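Local coordinates for protein microbial collagenase (Bacillus anthracis, PDB 5SV5) that probably breaks down collagen as a bacterial metallopeptidase, its pre-peptidase C-terminal domain likely assisting substrate binding, at residues S42-W53 against A66-A77. Numbering follows the deposited sequence.
Sequences SVLNEYGIGMTW and AYGQANGNHIEA. With NA (sodium ion), chain C.
Within the beta-sandwich of this pre-peptidase C-terminal domain, strand 42-45 pairs antiparallel with strand 74-77, while strand 51-57 is joined to strand 66-71, the other arm of the hairpin turning at Asn71-His74, by the nearly straight bond from Gly68 N to Trp53 O (2.9 Å). Val43 and Ile75 exchange both backbone bonds, and Asn45 N donates almost straight to Asn73 O (2.9 Å). Ile75 O is gripped twice, from opposite faces of its carbonyl plane: by Val43 N and, from well above that plane, by Trp53 NE1 (3.0 Å), with Ile75 O in the plane of the indole. A chi1 of 63°, CG between the backbone N and the carbonyl carbon, swings the ring against Tyr67-Gly68; Gly68 covers one face, its N 3.3 Å above the plane and its CA making a CH-pi contact with the five-membered ring, while Ala77 CB meets the edge at CH2 (3.5 Å). Ile75 CD1 reaches CG of the selenomethionine Met51 at 3.9 Å. On the sheet face carrying Leu44 and His74, Leu44 CD2 makes a CH-pi contact over the imidazole (3.4 Å to its centroid). Asn73 OD1 coordinates a sodium ion; the same oxygen accepts from His74 ND1. Strand 98-104 flanks strand 37-45, its Tyr100 touching Val43 and Met51, while strand 84-92 borders strand 51-57 and brings Leu88 to Trp53.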
ATOM      1  N   SER A  42      -7.467  -0.626  -0.082  1.00  7.39           N
ATOM      2  CA  SER A  42      -7.847  -1.258   1.161  1.00  7.70           C
ATOM      3  C   SER A  42      -6.910  -2.410   1.461  1.00  7.31           C
ATOM      4  O   SER A  42      -6.691  -3.269   0.607  1.00  9.05           O
ATOM      5  CB  SER A  42      -9.282  -1.778   1.033  1.00 10.49           C
ATOM      6  OG  SER A  42      -9.722  -2.466   2.169  1.00 13.82           O
ATOM      7  N   VAL A  43      -6.371  -2.425   2.674  1.00  6.82           N
ATOM      8  CA  VAL A  43      -5.542  -3.522   3.158  1.00  6.88           C
ATOM      9  C   VAL A  43      -6.228  -4.148   4.359  1.00  6.87           C
ATOM     10  O   VAL A  43      -6.562  -3.450   5.315  1.00  8.14           O
ATOM     11  CB  VAL A  43      -4.125  -3.043   3.530  1.00  7.72           C
ATOM     12  CG1 VAL A  43      -3.330  -4.150   4.211  1.00  9.26           C
ATOM     13  CG2 VAL A  43      -3.398  -2.553   2.276  1.00  7.97           C
ATOM     14  N   LEU A  44      -6.450  -5.459   4.293  1.00  6.77           N
ATOM     15  CA  LEU A  44      -7.026  -6.209   5.409  1.00  7.16           C
ATOM     16  C   LEU A  44      -5.866  -6.733   6.247  1.00  6.93           C
ATOM     17  O   LEU A  44      -5.042  -7.523   5.778  1.00  7.57           O
ATOM     18  CB  LEU A  44      -7.906  -7.353   4.903  1.00  7.95           C
ATOM     19  CG  LEU A  44      -9.041  -6.891   3.971  1.00  9.92           C
ATOM     20  CD1 LEU A  44      -9.862  -8.072   3.477  1.00 11.39           C
ATOM     21  CD2 LEU A  44      -9.903  -5.788   4.552  1.00 13.30           C
ATOM     22  N   ASN A  45      -5.817  -6.264   7.491  1.00  7.04           N
ATOM     23  CA  ASN A  45      -4.767  -6.579   8.464  1.00  7.13           C
ATOM     24  C   ASN A  45      -5.221  -7.833   9.198  1.00  7.23           C
ATOM     25  O   ASN A  45      -5.868  -7.761  10.252  1.00  7.95           O
ATOM     26  CB  ASN A  45      -4.611  -5.366   9.381  1.00  7.77           C
ATOM     27  CG  ASN A  45      -3.582  -5.536  10.466  1.00  7.26           C
ATOM     28  OD1 ASN A  45      -2.844  -6.525  10.534  1.00  7.67           O
ATOM     29  ND2 ASN A  45      -3.526  -4.544  11.338  1.00  8.30           N
ATOM     30  N   GLU A  46      -4.905  -8.994   8.625  1.00  7.17           N
ATOM     31  CA  GLU A  46      -5.524 -10.245   9.049  1.00  7.88           C
ATOM     32  C   GLU A  46      -5.202 -10.646  10.480  1.00  8.11           C
ATOM     33  O   GLU A  46      -6.046 -11.253  11.141  1.00 10.30           O
ATOM     34  CB  GLU A  46      -5.178 -11.360   8.058  1.00  8.58           C
ATOM     35  CG  GLU A  46      -5.681 -11.075   6.643  1.00  9.57           C
ATOM     36  CD  GLU A  46      -5.433 -12.196   5.650  1.00 11.64           C
ATOM     37  OE1 GLU A  46      -4.540 -13.050   5.885  1.00 13.80           O
ATOM     38  OE2 GLU A  46      -6.147 -12.223   4.622  1.00 14.27           O
ATOM     39  N   TYR A  47      -4.000 -10.342  10.949  1.00  7.88           N
ATOM     40  CA  TYR A  47      -3.582 -10.696  12.314  1.00  8.69           C
ATOM     41  C   TYR A  47      -3.562  -9.508  13.264  1.00  8.77           C
ATOM     42  O   TYR A  47      -3.155  -9.648  14.416  1.00 10.23           O
ATOM     43  CB  TYR A  47      -2.240 -11.451  12.290  1.00  9.44           C
ATOM     44  CG  TYR A  47      -2.426 -12.881  11.857  1.00 10.02           C
ATOM     45  CD1 TYR A  47      -2.550 -13.213  10.518  1.00 10.46           C
ATOM     46  CD2 TYR A  47      -2.573 -13.898  12.795  1.00 11.82           C
ATOM     47  CE1 TYR A  47      -2.791 -14.524  10.123  1.00 11.94           C
ATOM     48  CE2 TYR A  47      -2.808 -15.210  12.414  1.00 13.12           C
ATOM     49  CZ  TYR A  47      -2.915 -15.519  11.078  1.00 12.85           C
ATOM     50  OH  TYR A  47      -3.139 -16.824  10.687  1.00 16.03           O
ATOM     51  N   GLY A  48      -4.037  -8.346  12.813  1.00  8.33           N
ATOM     52  CA  GLY A  48      -4.166  -7.202  13.705  1.00  9.04           C
ATOM     53  C   GLY A  48      -2.849  -6.699  14.241  1.00  9.24           C
ATOM     54  O   GLY A  48      -2.778  -6.295  15.394  1.00 11.50           O
ATOM     55  N   ILE A  49      -1.809  -6.705  13.402  1.00  8.84           N
ATOM     56  CA  ILE A  49      -0.498  -6.214  13.814  1.00  8.90           C
ATOM     57  C   ILE A  49      -0.416  -4.701  13.615  1.00  8.49           C
ATOM     58  O   ILE A  49      -1.347  -4.060  13.107  1.00  8.78           O
ATOM     59  CB  ILE A  49       0.653  -6.938  13.051  1.00  9.49           C
ATOM     60  CG1 ILE A  49       0.674  -6.593  11.549  1.00  9.13           C
ATOM     61  CG2 ILE A  49       0.551  -8.445  13.261  1.00 11.23           C
ATOM     62  CD1 ILE A  49       1.932  -7.038  10.838  1.00 11.14           C
ATOM     63  N   GLY A  50       0.692  -4.117  14.045  1.00  8.24           N
ATOM     64  CA  GLY A  50       0.912  -2.677  13.850  1.00  8.31           C
ATOM     65  C   GLY A  50       1.418  -2.437  12.446  1.00  8.03           C
ATOM     66  O   GLY A  50       2.627  -2.456  12.214  1.00  9.32           O
HETATM   67  N   MSE A  51       0.497  -2.239  11.512  1.00  7.87           N
HETATM   68  CA  MSE A  51       0.839  -2.023  10.095  1.00  7.70           C
HETATM   69  C   MSE A  51      -0.048  -0.951   9.500  1.00  7.54           C
HETATM   70  O   MSE A  51      -1.119  -0.618  10.039  1.00  8.44           O
HETATM   71  CB  MSE A  51       0.780  -3.339   9.305  1.00  7.95           C
HETATM   72  CG  MSE A  51      -0.664  -3.847   9.200  1.00  8.00           C
HETATM   73 SE   MSE A  51      -0.802  -5.407   7.988  1.00  8.15          SE
HETATM   74  CE  MSE A  51      -0.292  -4.443   6.359  1.00  8.96           C
ATOM     75  N   THR A  52       0.409  -0.409   8.382  1.00  7.54           N
ATOM     76  CA  THR A  52      -0.328   0.616   7.674  1.00  7.54           C
ATOM     77  C   THR A  52       0.146   0.658   6.225  1.00  7.16           C
ATOM     78  O   THR A  52       0.906  -0.209   5.788  1.00  7.55           O
ATOM     79  CB  THR A  52      -0.205   1.980   8.387  1.00  9.25           C
ATOM     80  OG1 THR A  52      -1.165   2.882   7.845  1.00 10.80           O
ATOM     81  CG2 THR A  52       1.187   2.556   8.288  1.00 11.18           C
ATOM     82  N   TRP A  53      -0.320   1.651   5.470  1.00  7.27           N
ATOM     83  CA  TRP A  53       0.220   1.880   4.145  1.00  7.04           C
ATOM     84  C   TRP A  53       0.245   3.375   3.850  1.00  6.91           C
ATOM     85  O   TRP A  53      -0.542   4.154   4.414  1.00  7.32           O
ATOM     86  CB  TRP A  53      -0.553   1.109   3.052  1.00  7.28           C
ATOM     87  CG  TRP A  53      -1.996   1.483   2.856  1.00  6.77           C
ATOM     88  CD1 TRP A  53      -3.071   0.807   3.336  1.00  7.16           C
ATOM     89  CD2 TRP A  53      -2.518   2.599   2.116  1.00  6.54           C
ATOM     90  NE1 TRP A  53      -4.243   1.428   2.950  1.00  7.17           N
ATOM     91  CE2 TRP A  53      -3.927   2.538   2.205  1.00  6.65           C
ATOM     92  CE3 TRP A  53      -1.932   3.645   1.388  1.00  6.99           C
ATOM     93  CZ2 TRP A  53      -4.757   3.496   1.598  1.00  7.14           C
ATOM     94  CZ3 TRP A  53      -2.755   4.601   0.816  1.00  7.29           C
ATOM     95  CH2 TRP A  53      -4.151   4.519   0.917  1.00  7.21           C
ATOM     96  N   ALA A  66      -1.883   9.743  -0.591  1.00  8.89           N
ATOM     97  CA  ALA A  66      -2.932   9.194   0.267  1.00  8.82           C
ATOM     98  C   ALA A  66      -2.243   8.346   1.329  1.00  7.90           C
ATOM     99  O   ALA A  66      -1.066   7.978   1.172  1.00  7.95           O
ATOM    100  CB  ALA A  66      -3.914   8.354  -0.534  1.00  9.58           C
ATOM    101  N   TYR A  67      -2.976   8.009   2.379  1.00  8.12           N
ATOM    102  CA  TYR A  67      -2.465   7.085   3.384  1.00  8.15           C
ATOM    103  C   TYR A  67      -3.622   6.303   3.951  1.00  7.56           C
ATOM    104  O   TYR A  67      -4.784   6.736   3.912  1.00  8.86           O
ATOM    105  CB  TYR A  67      -1.682   7.814   4.484  1.00 10.37           C
ATOM    106  CG  TYR A  67      -2.426   8.928   5.129  1.00 14.22           C
ATOM    107  CD1 TYR A  67      -3.295   8.681   6.177  1.00 17.22           C
ATOM    108  CD2 TYR A  67      -2.272  10.239   4.686  1.00 18.07           C
ATOM    109  CE1 TYR A  67      -3.989   9.712   6.783  1.00 21.73           C
ATOM    110  CE2 TYR A  67      -2.949  11.284   5.291  1.00 22.07           C
ATOM    111  CZ  TYR A  67      -3.815  11.009   6.328  1.00 24.19           C
ATOM    112  OH  TYR A  67      -4.494  12.040   6.923  1.00 30.67           O
ATOM    113  N   GLY A  68      -3.321   5.126   4.482  1.00  7.62           N
ATOM    114  CA  GLY A  68      -4.354   4.305   5.058  1.00  7.85           C
ATOM    115  C   GLY A  68      -4.808   4.757   6.424  1.00  8.31           C
ATOM    116  O   GLY A  68      -4.012   5.232   7.239  1.00 11.31           O
ATOM    117  N   GLN A  69      -6.101   4.632   6.678  0.50  7.71           N
ATOM    118  CA  GLN A  69      -6.629   4.876   8.011  0.50  7.90           C
ATOM    119  C   GLN A  69      -7.284   3.594   8.477  0.50  7.29           C
ATOM    120  O   GLN A  69      -8.118   3.006   7.776  0.50  7.62           O
ATOM    121  CB  GLN A  69      -7.614   6.030   8.004  0.50  9.16           C
ATOM    122  CG  GLN A  69      -8.311   6.268   9.321  0.50 10.59           C
ATOM    123  CD  GLN A  69      -9.336   7.362   9.199  0.50 12.46           C
ATOM    124  OE1 GLN A  69      -9.006   8.483   8.821  0.50 14.78           O
ATOM    125  NE2 GLN A  69     -10.593   7.038   9.466  0.50 14.54           N
ATOM    126  N   ALA A  70      -6.902   3.161   9.672  1.00  8.02           N
ATOM    127  CA  ALA A  70      -7.395   1.926  10.239  1.00  8.63           C
ATOM    128  C   ALA A  70      -8.833   2.090  10.733  1.00  9.04           C
ATOM    129  O   ALA A  70      -9.172   3.050  11.417  1.00 11.94           O
ATOM    130  CB  ALA A  70      -6.501   1.471  11.378  1.00 11.45           C
ATOM    131  N   ASN A  71      -9.667   1.141  10.340  1.00  9.39           N
ATOM    132  CA  ASN A  71     -11.071   1.020  10.739  1.00  9.46           C
ATOM    133  C   ASN A  71     -11.223  -0.458  11.072  1.00  9.38           C
ATOM    134  O   ASN A  71     -11.505  -1.271  10.192  1.00  9.42           O
ATOM    135  CB  ASN A  71     -11.953   1.471   9.571  1.00  9.68           C
ATOM    136  CG  ASN A  71     -13.434   1.317   9.844  1.00 10.53           C
ATOM    137  OD1 ASN A  71     -13.882   1.165  10.991  1.00 11.41           O
ATOM    138  ND2 ASN A  71     -14.212   1.393   8.776  1.00 11.65           N
ATOM    139  N   GLY A  72     -10.962  -0.805  12.333  1.00 10.41           N
ATOM    140  CA  GLY A  72     -10.820  -2.222  12.686  1.00 11.14           C
ATOM    141  C   GLY A  72      -9.667  -2.841  11.878  1.00 11.08           C
ATOM    142  O   GLY A  72      -8.581  -2.263  11.798  1.00 12.86           O
ATOM    143  N   ASN A  73      -9.934  -3.983  11.241  1.00 10.40           N
ATOM    144  CA  ASN A  73      -8.945  -4.683  10.398  1.00 10.50           C
ATOM    145  C   ASN A  73      -8.799  -4.090   9.006  1.00  8.97           C
ATOM    146  O   ASN A  73      -7.956  -4.545   8.265  1.00 10.18           O
ATOM    147  CB  ASN A  73      -9.274  -6.205  10.259  1.00 11.61           C
ATOM    148  CG  ASN A  73     -10.532  -6.472   9.437  1.00 11.81           C
ATOM    149  OD1 ASN A  73     -11.515  -5.726   9.510  1.00 13.64           O
ATOM    150  ND2 ASN A  73     -10.516  -7.553   8.658  1.00 13.66           N
ATOM    151  N   HIS A  74      -9.631  -3.123   8.635  1.00  8.58           N
ATOM    152  CA  HIS A  74      -9.566  -2.505   7.309  1.00  8.46           C
ATOM    153  C   HIS A  74      -8.725  -1.247   7.370  1.00  8.51           C
ATOM    154  O   HIS A  74      -9.042  -0.341   8.120  1.00 13.00           O
ATOM    155  CB  HIS A  74     -10.975  -2.101   6.835  1.00 10.26           C
ATOM    156  CG  HIS A  74     -11.824  -3.212   6.299  1.00 12.68           C
ATOM    157  ND1 HIS A  74     -12.212  -4.298   7.044  1.00 14.33           N
ATOM    158  CD2 HIS A  74     -12.408  -3.364   5.087  1.00 15.10           C
ATOM    159  CE1 HIS A  74     -12.979  -5.084   6.311  1.00 16.27           C
ATOM    160  NE2 HIS A  74     -13.114  -4.537   5.118  1.00 17.95           N
ATOM    161  N   ILE A  75      -7.681  -1.166   6.558  1.00  6.88           N
ATOM    162  CA  ILE A  75      -6.807   0.008   6.509  1.00  6.67           C
ATOM    163  C   ILE A  75      -7.043   0.611   5.112  1.00  6.41           C
ATOM    164  O   ILE A  75      -6.579   0.039   4.118  1.00  6.52           O
ATOM    165  CB  ILE A  75      -5.343  -0.356   6.750  1.00  7.16           C
ATOM    166  CG1 ILE A  75      -5.183  -1.162   8.051  1.00  8.12           C
ATOM    167  CG2 ILE A  75      -4.505   0.903   6.756  1.00  7.90           C
ATOM    168  CD1 ILE A  75      -3.807  -1.754   8.224  1.00  9.50           C
ATOM    169  N   GLU A  76      -7.819   1.697   5.034  0.50  7.08           N
ATOM    170  CA  GLU A  76      -8.354   2.135   3.741  0.50  7.50           C
ATOM    171  C   GLU A  76      -8.223   3.618   3.475  0.50  6.70           C
ATOM    172  O   GLU A  76      -7.927   4.433   4.366  0.50  7.10           O
ATOM    173  CB  GLU A  76      -9.862   1.763   3.614  0.50  9.27           C
ATOM    174  CG  GLU A  76     -10.212   0.349   4.040  0.50 10.33           C
ATOM    175  CD  GLU A  76     -11.653  -0.055   3.739  0.50 10.81           C
ATOM    176  OE1 GLU A  76     -12.615   0.569   4.261  0.50 11.08           O
ATOM    177  OE2 GLU A  76     -11.829  -1.037   2.997  0.50 11.44           O
ATOM    178  N   ALA A  77      -8.481   3.937   2.210  1.00  7.02           N
ATOM    179  CA  ALA A  77      -8.646   5.306   1.715  1.00  7.13           C
ATOM    180  C   ALA A  77      -9.403   5.245   0.391  1.00  7.20           C
ATOM    181  O   ALA A  77      -9.276   4.280  -0.361  1.00  8.13           O
ATOM    182  CB  ALA A  77      -7.315   6.000   1.494  1.00  8.18           C
TER
HETATM  183 NA    NA C1002     -13.695  -5.538  10.458  0.70 17.63          NA
HETATM  184  O   HOH W   1      -5.695  -2.494  11.465  1.00 14.27           O
HETATM  185  O   HOH W   2      -1.340   5.624   7.543  1.00 22.36           O
HETATM  186  O   HOH W   3     -13.426  -3.313   9.620  1.00 18.66           O
HETATM  187  O   HOH W   4     -12.421  -5.258  12.533  1.00 24.97           O
HETATM  188  O   HOH W   5     -14.939  -6.402   8.566  1.00 29.50           O
HETATM  189  O   HOH W   6     -15.793  -5.167  11.611  1.00 48.96           O
HETATM  190  O   HOH W   7     -13.561  -8.153  11.211  1.00 25.33           O